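Local coordinates for protein HTH-type transcriptional regulator MmpR5 (Mycobacterium tuberculosis, PDB 4NB5) that binds promoter DNA directly as a homodimer to control expression of MmpS-MmpL transport systems and of its own gene, at residues M111-L122 / L136-E147. Numbering follows the deposited sequence.
Sequences MAELQDLADVGL and LREMRDLLAYME
Gln115 and Glu147 join two antiparallel helices, 99-124 and 134-159, which form a helical hairpin in this MarR-type regulator. The short segments run at 156° to each other, their axes 8.8 Å apart at closest approach. Gln115 NE2 donates to Glu147 OE2 at 2.6 Å, a short but bent bond. The donor meets the syn side of the carboxylate, 31° out of its plane. Gln115 reaches it with an extended chain, CG lying anti to the backbone N (chi1 -164°). Ala144 CB lies against the amide.

Alongside the Gln115-Glu147 bond the packing is apolar. Leu143 puts CD1 on Leu114 CB at 3.6 Å and CD2 on Met111 CB. The straight chain of Met139 lays its sulfur on Ala118 CB, and its CE reaches Leu114 CD2. Leu136 CD1 packs 3.4 Å from Gly121 C, directly against the backbone. Leu122 CD2 rests on Leu136 CB at 3.6 Å.

Arg140 is a knob in a hole made by Gln115, Ala118, Asp119 and Leu122. Its NE forms a salt bridge with Asp141 OD1, a bond that would limit rotation of the guanidinium. A second subunit covers the apolar side, with its Tyr26 on Leu114 and its Phe100 on Met139. One water bridges the two helices: it donates to Asp119 OD1 at 2.6 Å and accepts from Arg140 NH1 at 2.9 Å, in the guanidinium plane.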
ATOM      1  N   MET B 111      -8.484   3.664   4.121  1.00  9.97           N
ATOM      2  CA  MET B 111      -9.433   3.916   5.185  0.50  9.78           C
ATOM      3  C   MET B 111      -8.706   4.345   6.462  1.00 12.63           C
ATOM      4  O   MET B 111      -9.183   5.218   7.175  1.00 13.29           O
ATOM      5  CB  MET B 111     -10.323   2.696   5.417  0.50 12.71           C
ATOM      6  CG  MET B 111     -11.199   2.380   4.213  0.50  9.94           C
ATOM      7  SD  MET B 111     -12.417   1.080   4.499  0.50 23.11           S
ATOM      8  CE  MET B 111     -11.346  -0.252   5.033  0.50  9.24           C
ATOM      9  N   ALA B 112      -7.542   3.758   6.729  1.00  9.12           N
ATOM     10  CA  ALA B 112      -6.746   4.164   7.887  1.00 14.05           C
ATOM     11  C   ALA B 112      -6.325   5.625   7.775  1.00 11.38           C
ATOM     12  O   ALA B 112      -6.348   6.364   8.752  1.00 12.49           O
ATOM     13  CB  ALA B 112      -5.524   3.280   8.031  1.00 14.13           C
ATOM     14  N   GLU B 113      -5.938   6.036   6.572  1.00 10.52           N
ATOM     15  CA  GLU B 113      -5.520   7.409   6.331  1.00 10.90           C
ATOM     16  C   GLU B 113      -6.687   8.366   6.538  1.00 11.67           C
ATOM     17  O   GLU B 113      -6.518   9.451   7.087  1.00 13.62           O
ATOM     18  CB  GLU B 113      -4.953   7.554   4.921  1.00 11.29           C
ATOM     19  CG  GLU B 113      -3.649   6.807   4.725  1.00 13.80           C
ATOM     20  CD  GLU B 113      -3.114   6.897   3.308  1.00 29.47           C
ATOM     21  OE1 GLU B 113      -1.957   6.484   3.091  1.00 38.35           O
ATOM     22  OE2 GLU B 113      -3.844   7.377   2.414  1.00 43.84           O
ATOM     23  N   LEU B 114      -7.874   7.956   6.097  1.00 10.39           N
ATOM     24  CA  LEU B 114      -9.075   8.763   6.287  1.00 10.14           C
ATOM     25  C   LEU B 114      -9.437   8.866   7.763  1.00 15.90           C
ATOM     26  O   LEU B 114      -9.902   9.908   8.222  1.00 13.27           O
ATOM     27  CB  LEU B 114     -10.249   8.171   5.507  1.00 14.14           C
ATOM     28  CG  LEU B 114     -10.285   8.519   4.022  1.00 26.78           C
ATOM     29  CD1 LEU B 114     -11.363   7.710   3.316  1.00 25.45           C
ATOM     30  CD2 LEU B 114     -10.526  10.009   3.833  1.00 24.49           C
ATOM     31  N   GLN B 115      -9.207   7.792   8.511  1.00 12.89           N
ATOM     32  CA  GLN B 115      -9.475   7.810   9.934  1.00 10.29           C
ATOM     33  C   GLN B 115      -8.564   8.824  10.626  1.00 11.86           C
ATOM     34  O   GLN B 115      -8.992   9.553  11.518  1.00 14.66           O
ATOM     35  CB  GLN B 115      -9.290   6.412  10.529  1.00 19.49           C
ATOM     36  CG  GLN B 115      -9.911   6.269  11.901  1.00 21.32           C
ATOM     37  CD  GLN B 115      -9.557   4.965  12.589  1.00 26.85           C
ATOM     38  OE1 GLN B 115      -9.490   4.905  13.818  1.00 41.03           O
ATOM     39  NE2 GLN B 115      -9.339   3.916  11.806  1.00 16.97           N
ATOM     40  N   ASP B 116      -7.305   8.883  10.205  1.00  8.81           N
ATOM     41  CA  ASP B 116      -6.376   9.857  10.752  1.00 13.17           C
ATOM     42  C   ASP B 116      -6.844  11.272  10.412  1.00 12.19           C
ATOM     43  O   ASP B 116      -6.714  12.194  11.221  1.00 11.61           O
ATOM     44  CB  ASP B 116      -4.960   9.613  10.216  1.00 12.27           C
ATOM     45  CG  ASP B 116      -4.245   8.481  10.942  1.00 17.47           C
ATOM     46  OD1 ASP B 116      -4.635   8.155  12.085  1.00 20.51           O
ATOM     47  OD2 ASP B 116      -3.287   7.912  10.366  1.00 19.06           O
ATOM     48  N   LEU B 117      -7.387  11.450   9.213  1.00 10.99           N
ATOM     49  CA  LEU B 117      -7.902  12.760   8.825  1.00 10.04           C
ATOM     50  C   LEU B 117      -9.109  13.145   9.673  1.00 10.99           C
ATOM     51  O   LEU B 117      -9.281  14.312  10.027  1.00 11.56           O
ATOM     52  CB  LEU B 117      -8.241  12.806   7.329  1.00  9.77           C
ATOM     53  CG  LEU B 117      -7.007  12.761   6.420  1.00 13.01           C
ATOM     54  CD1 LEU B 117      -7.380  12.660   4.953  1.00 24.77           C
ATOM     55  CD2 LEU B 117      -6.122  13.987   6.644  1.00 30.24           C
ATOM     56  N   ALA B 118      -9.946  12.171  10.011  1.00 10.01           N
ATOM     57  CA  ALA B 118     -11.112  12.465  10.835  1.00 11.31           C
ATOM     58  C   ALA B 118     -10.645  12.984  12.189  1.00 12.26           C
ATOM     59  O   ALA B 118     -11.265  13.884  12.765  1.00 12.64           O
ATOM     60  CB  ALA B 118     -11.980  11.245  10.998  1.00 14.89           C
ATOM     61  N   ASP B 119      -9.538  12.434  12.688  1.00 13.24           N
ATOM     62  CA  ASP B 119      -8.974  12.893  13.959  1.00 12.09           C
ATOM     63  C   ASP B 119      -8.502  14.351  13.876  1.00 11.60           C
ATOM     64  O   ASP B 119      -8.663  15.113  14.837  1.00 14.01           O
ATOM     65  CB  ASP B 119      -7.809  11.994  14.405  1.00 13.39           C
ATOM     66  CG  ASP B 119      -8.258  10.612  14.843  1.00 33.87           C
ATOM     67  OD1 ASP B 119      -9.434  10.448  15.238  1.00 26.10           O
ATOM     68  OD2 ASP B 119      -7.420   9.685  14.796  1.00 22.70           O
ATOM     69  N   VAL B 120      -7.926  14.734  12.739  1.00 14.61           N
ATOM     70  CA  VAL B 120      -7.521  16.115  12.499  1.00 12.20           C
ATOM     71  C   VAL B 120      -8.740  17.016  12.586  1.00 15.90           C
ATOM     72  O   VAL B 120      -8.705  18.074  13.215  1.00 15.27           O
ATOM     73  CB  VAL B 120      -6.885  16.291  11.105  1.00 15.89           C
ATOM     74  CG1 VAL B 120      -6.666  17.775  10.773  1.00 15.42           C
ATOM     75  CG2 VAL B 120      -5.569  15.518  11.009  1.00 15.41           C
ATOM     76  N   GLY B 121      -9.819  16.597  11.932  1.00 12.40           N
ATOM     77  CA  GLY B 121     -11.043  17.373  11.927  1.00 14.80           C
ATOM     78  C   GLY B 121     -11.642  17.504  13.315  1.00 12.77           C
ATOM     79  O   GLY B 121     -12.126  18.578  13.695  1.00 13.75           O
ATOM     80  N   LEU B 122     -11.608  16.417  14.080  1.00 10.03           N
ATOM     81  CA  LEU B 122     -12.173  16.425  15.423  1.00 10.26           C
ATOM     82  C   LEU B 122     -11.406  17.382  16.316  1.00 16.45           C
ATOM     83  O   LEU B 122     -12.000  18.099  17.125  1.00 14.23           O
ATOM     84  CB  LEU B 122     -12.199  15.016  16.025  1.00 11.06           C
ATOM     85  CG  LEU B 122     -13.255  14.080  15.425  1.00 14.42           C
ATOM     86  CD1 LEU B 122     -12.972  12.633  15.778  1.00 15.63           C
ATOM     87  CD2 LEU B 122     -14.646  14.466  15.903  1.00 13.21           C
ATOM     88  N   LEU B 136     -18.057  13.693  11.945  1.00  8.06           N
ATOM     89  CA  LEU B 136     -16.691  13.188  11.980  1.00 10.27           C
ATOM     90  C   LEU B 136     -16.573  11.954  12.863  1.00 10.80           C
ATOM     91  O   LEU B 136     -15.822  11.031  12.541  1.00 11.46           O
ATOM     92  CB  LEU B 136     -15.725  14.257  12.475  1.00 11.17           C
ATOM     93  CG  LEU B 136     -15.337  15.327  11.455  1.00 10.87           C
ATOM     94  CD1 LEU B 136     -14.679  16.495  12.170  1.00 20.79           C
ATOM     95  CD2 LEU B 136     -14.412  14.783  10.379  1.00 15.80           C
ATOM     96  N   ARG B 137     -17.283  11.945  13.990  1.00 11.25           N
ATOM     97  CA  ARG B 137     -17.242  10.780  14.869  1.00  8.19           C
ATOM     98  C   ARG B 137     -17.797   9.558  14.150  1.00 11.79           C
ATOM     99  O   ARG B 137     -17.249   8.458  14.273  1.00 16.33           O
ATOM    100  CB  ARG B 137     -18.011  11.018  16.171  1.00 12.91           C
ATOM    101  CG  ARG B 137     -17.317  11.967  17.122  1.00 15.43           C
ATOM    102  CD  ARG B 137     -17.924  11.909  18.534  1.00 18.89           C
ATOM    103  NE  ARG B 137     -19.328  12.320  18.556  1.00 16.48           N
ATOM    104  CZ  ARG B 137     -19.749  13.583  18.659  1.00 15.60           C
ATOM    105  NH1 ARG B 137     -18.884  14.581  18.753  1.00 24.34           N
ATOM    106  NH2 ARG B 137     -21.046  13.852  18.664  1.00 20.47           N
ATOM    107  N   GLU B 138     -18.884   9.747  13.406  1.00 11.56           N
ATOM    108  CA  GLU B 138     -19.497   8.667  12.639  1.00 13.12           C
ATOM    109  C   GLU B 138     -18.543   8.146  11.561  1.00 12.68           C
ATOM    110  O   GLU B 138     -18.420   6.935  11.363  1.00 13.14           O
ATOM    111  CB  GLU B 138     -20.819   9.131  12.015  1.00 18.64           C
ATOM    112  CG  GLU B 138     -21.948   9.343  13.031  1.00 19.34           C
ATOM    113  CD  GLU B 138     -23.230   9.877  12.405  1.00 30.60           C
ATOM    114  OE1 GLU B 138     -23.206  10.297  11.226  1.00 31.84           O
ATOM    115  OE2 GLU B 138     -24.268   9.880  13.100  1.00 37.62           O
ATOM    116  N   MET B 139     -17.876   9.067  10.871  1.00  9.95           N
ATOM    117  CA  MET B 139     -16.861   8.727   9.873  1.00  9.49           C
ATOM    118  C   MET B 139     -15.760   7.879  10.501  1.00 12.57           C
ATOM    119  O   MET B 139     -15.435   6.785  10.026  1.00 11.17           O
ATOM    120  CB  MET B 139     -16.244  10.015   9.340  1.00 12.27           C
ATOM    121  CG  MET B 139     -15.078   9.842   8.382  1.00 13.32           C
ATOM    122  SD  MET B 139     -14.421  11.452   7.898  1.00 14.49           S
ATOM    123  CE  MET B 139     -13.062  10.984   6.817  1.00 18.79           C
ATOM    124  N   ARG B 140     -15.181   8.405  11.570  1.00 11.40           N
ATOM    125  CA  ARG B 140     -14.093   7.730  12.284  1.00 12.38           C
ATOM    126  C   ARG B 140     -14.485   6.314  12.704  1.00 13.23           C
ATOM    127  O   ARG B 140     -13.736   5.348  12.465  1.00 13.74           O
ATOM    128  CB  ARG B 140     -13.698   8.545  13.522  1.00 12.06           C
ATOM    129  CG  ARG B 140     -12.570   7.929  14.350  1.00 17.50           C
ATOM    130  CD  ARG B 140     -12.525   8.549  15.746  1.00 24.11           C
ATOM    131  NE  ARG B 140     -13.803   8.401  16.445  1.00 25.09           N
ATOM    132  CZ  ARG B 140     -14.156   9.082  17.533  1.00 46.66           C
ATOM    133  NH1 ARG B 140     -13.335   9.975  18.071  1.00 33.35           N
ATOM    134  NH2 ARG B 140     -15.344   8.875  18.087  1.00 31.19           N
ATOM    135  N   ASP B 141     -15.658   6.188  13.317  1.00 10.26           N
ATOM    136  CA  ASP B 141     -16.118   4.913  13.863  1.00 15.13           C
ATOM    137  C   ASP B 141     -16.426   3.891  12.769  1.00 13.14           C
ATOM    138  O   ASP B 141     -16.104   2.715  12.914  1.00 14.19           O
ATOM    139  CB  ASP B 141     -17.362   5.111  14.733  1.00 15.11           C
ATOM    140  CG  ASP B 141     -17.080   5.919  15.993  1.00 25.69           C
ATOM    141  OD1 ASP B 141     -15.895   6.125  16.329  1.00 25.07           O
ATOM    142  OD2 ASP B 141     -18.058   6.338  16.647  1.00 26.95           O
ATOM    143  N   LEU B 142     -17.062   4.333  11.686  1.00 12.48           N
ATOM    144  CA  LEU B 142     -17.358   3.432  10.569  1.00 12.07           C
ATOM    145  C   LEU B 142     -16.066   2.933   9.931  1.00 10.68           C
ATOM    146  O   LEU B 142     -15.917   1.734   9.636  1.00 11.72           O
ATOM    147  CB  LEU B 142     -18.235   4.138   9.527  1.00 15.32           C
ATOM    148  CG  LEU B 142     -18.751   3.333   8.324  1.00 16.44           C
ATOM    149  CD1 LEU B 142     -17.674   3.154   7.258  1.00 14.68           C
ATOM    150  CD2 LEU B 142     -19.300   1.991   8.767  1.00 18.47           C
ATOM    151  N   LEU B 143     -15.123   3.839   9.709  1.00 11.26           N
ATOM    152  CA  LEU B 143     -13.858   3.450   9.091  1.00  9.30           C
ATOM    153  C   LEU B 143     -13.076   2.462   9.963  1.00 12.27           C
ATOM    154  O   LEU B 143     -12.550   1.467   9.458  1.00 12.97           O
ATOM    155  CB  LEU B 143     -13.006   4.680   8.782  1.00 10.74           C
ATOM    156  CG  LEU B 143     -13.563   5.620   7.706  1.00 11.86           C
ATOM    157  CD1 LEU B 143     -12.794   6.932   7.685  1.00 13.39           C
ATOM    158  CD2 LEU B 143     -13.513   4.943   6.356  1.00 16.35           C
ATOM    159  N   ALA B 144     -12.994   2.730  11.261  1.00 13.39           N
ATOM    160  CA  ALA B 144     -12.302   1.822  12.175  1.00 11.17           C
ATOM    161  C   ALA B 144     -12.915   0.425  12.095  1.00 16.14           C
ATOM    162  O   ALA B 144     -12.208  -0.579  12.035  1.00 16.22           O
ATOM    163  CB  ALA B 144     -12.375   2.347  13.599  1.00 15.20           C
ATOM    164  N   TYR B 145     -14.240   0.364  12.096  1.00 11.93           N
ATOM    165  CA  TYR B 145     -14.943  -0.912  12.069  1.00 11.21           C
ATOM    166  C   TYR B 145     -14.694  -1.635  10.737  1.00 13.44           C
ATOM    167  O   TYR B 145     -14.370  -2.827  10.722  1.00 12.30           O
ATOM    168  CB  TYR B 145     -16.434  -0.679  12.316  1.00 13.34           C
ATOM    169  CG  TYR B 145     -17.349  -1.853  12.065  1.00 14.38           C
ATOM    170  CD1 TYR B 145     -17.448  -2.900  12.968  1.00 21.42           C
ATOM    171  CD2 TYR B 145     -18.136  -1.901  10.926  1.00 14.75           C
ATOM    172  CE1 TYR B 145     -18.304  -3.965  12.736  1.00 24.04           C
ATOM    173  CE2 TYR B 145     -18.986  -2.958  10.684  1.00 16.23           C
ATOM    174  CZ  TYR B 145     -19.071  -3.984  11.592  1.00 17.02           C
ATOM    175  OH  TYR B 145     -19.928  -5.034  11.341  1.00 22.19           O
ATOM    176  N   MET B 146     -14.809  -0.913   9.623  1.00 15.12           N
ATOM    177  CA  MET B 146     -14.654  -1.540   8.308  1.00 12.52           C
ATOM    178  C   MET B 146     -13.217  -1.977   8.043  1.00 12.61           C
ATOM    179  O   MET B 146     -12.980  -3.000   7.403  1.00 14.56           O
ATOM    180  CB  MET B 146     -15.129  -0.589   7.205  1.00 13.83           C
ATOM    181  CG  MET B 146     -16.633  -0.336   7.210  1.00 20.08           C
ATOM    182  SD  MET B 146     -17.664  -1.819   7.043  1.00 38.68           S
ATOM    183  CE  MET B 146     -16.709  -2.710   5.866  1.00  8.73           C
ATOM    184  N   GLU B 147     -12.252  -1.222   8.549  1.00 10.64           N
ATOM    185  CA  GLU B 147     -10.858  -1.618   8.420  1.00 12.49           C
ATOM    186  C   GLU B 147     -10.651  -2.997   9.046  1.00 12.82           C
ATOM    187  O   GLU B 147      -9.993  -3.861   8.468  1.00 15.72           O
ATOM    188  CB  GLU B 147      -9.952  -0.612   9.119  1.00 11.38           C
ATOM    189  CG  GLU B 147      -9.849   0.733   8.418  1.00 20.07           C
ATOM    190  CD  GLU B 147      -9.188   1.780   9.287  1.00 26.82           C
ATOM    191  OE1 GLU B 147      -8.130   1.468   9.874  1.00 20.19           O
ATOM    192  OE2 GLU B 147      -9.731   2.907   9.393  1.00 20.80           O
TER
HETATM  193  O   HOH W   1     -10.493  10.429  17.578  1.00 30.76           O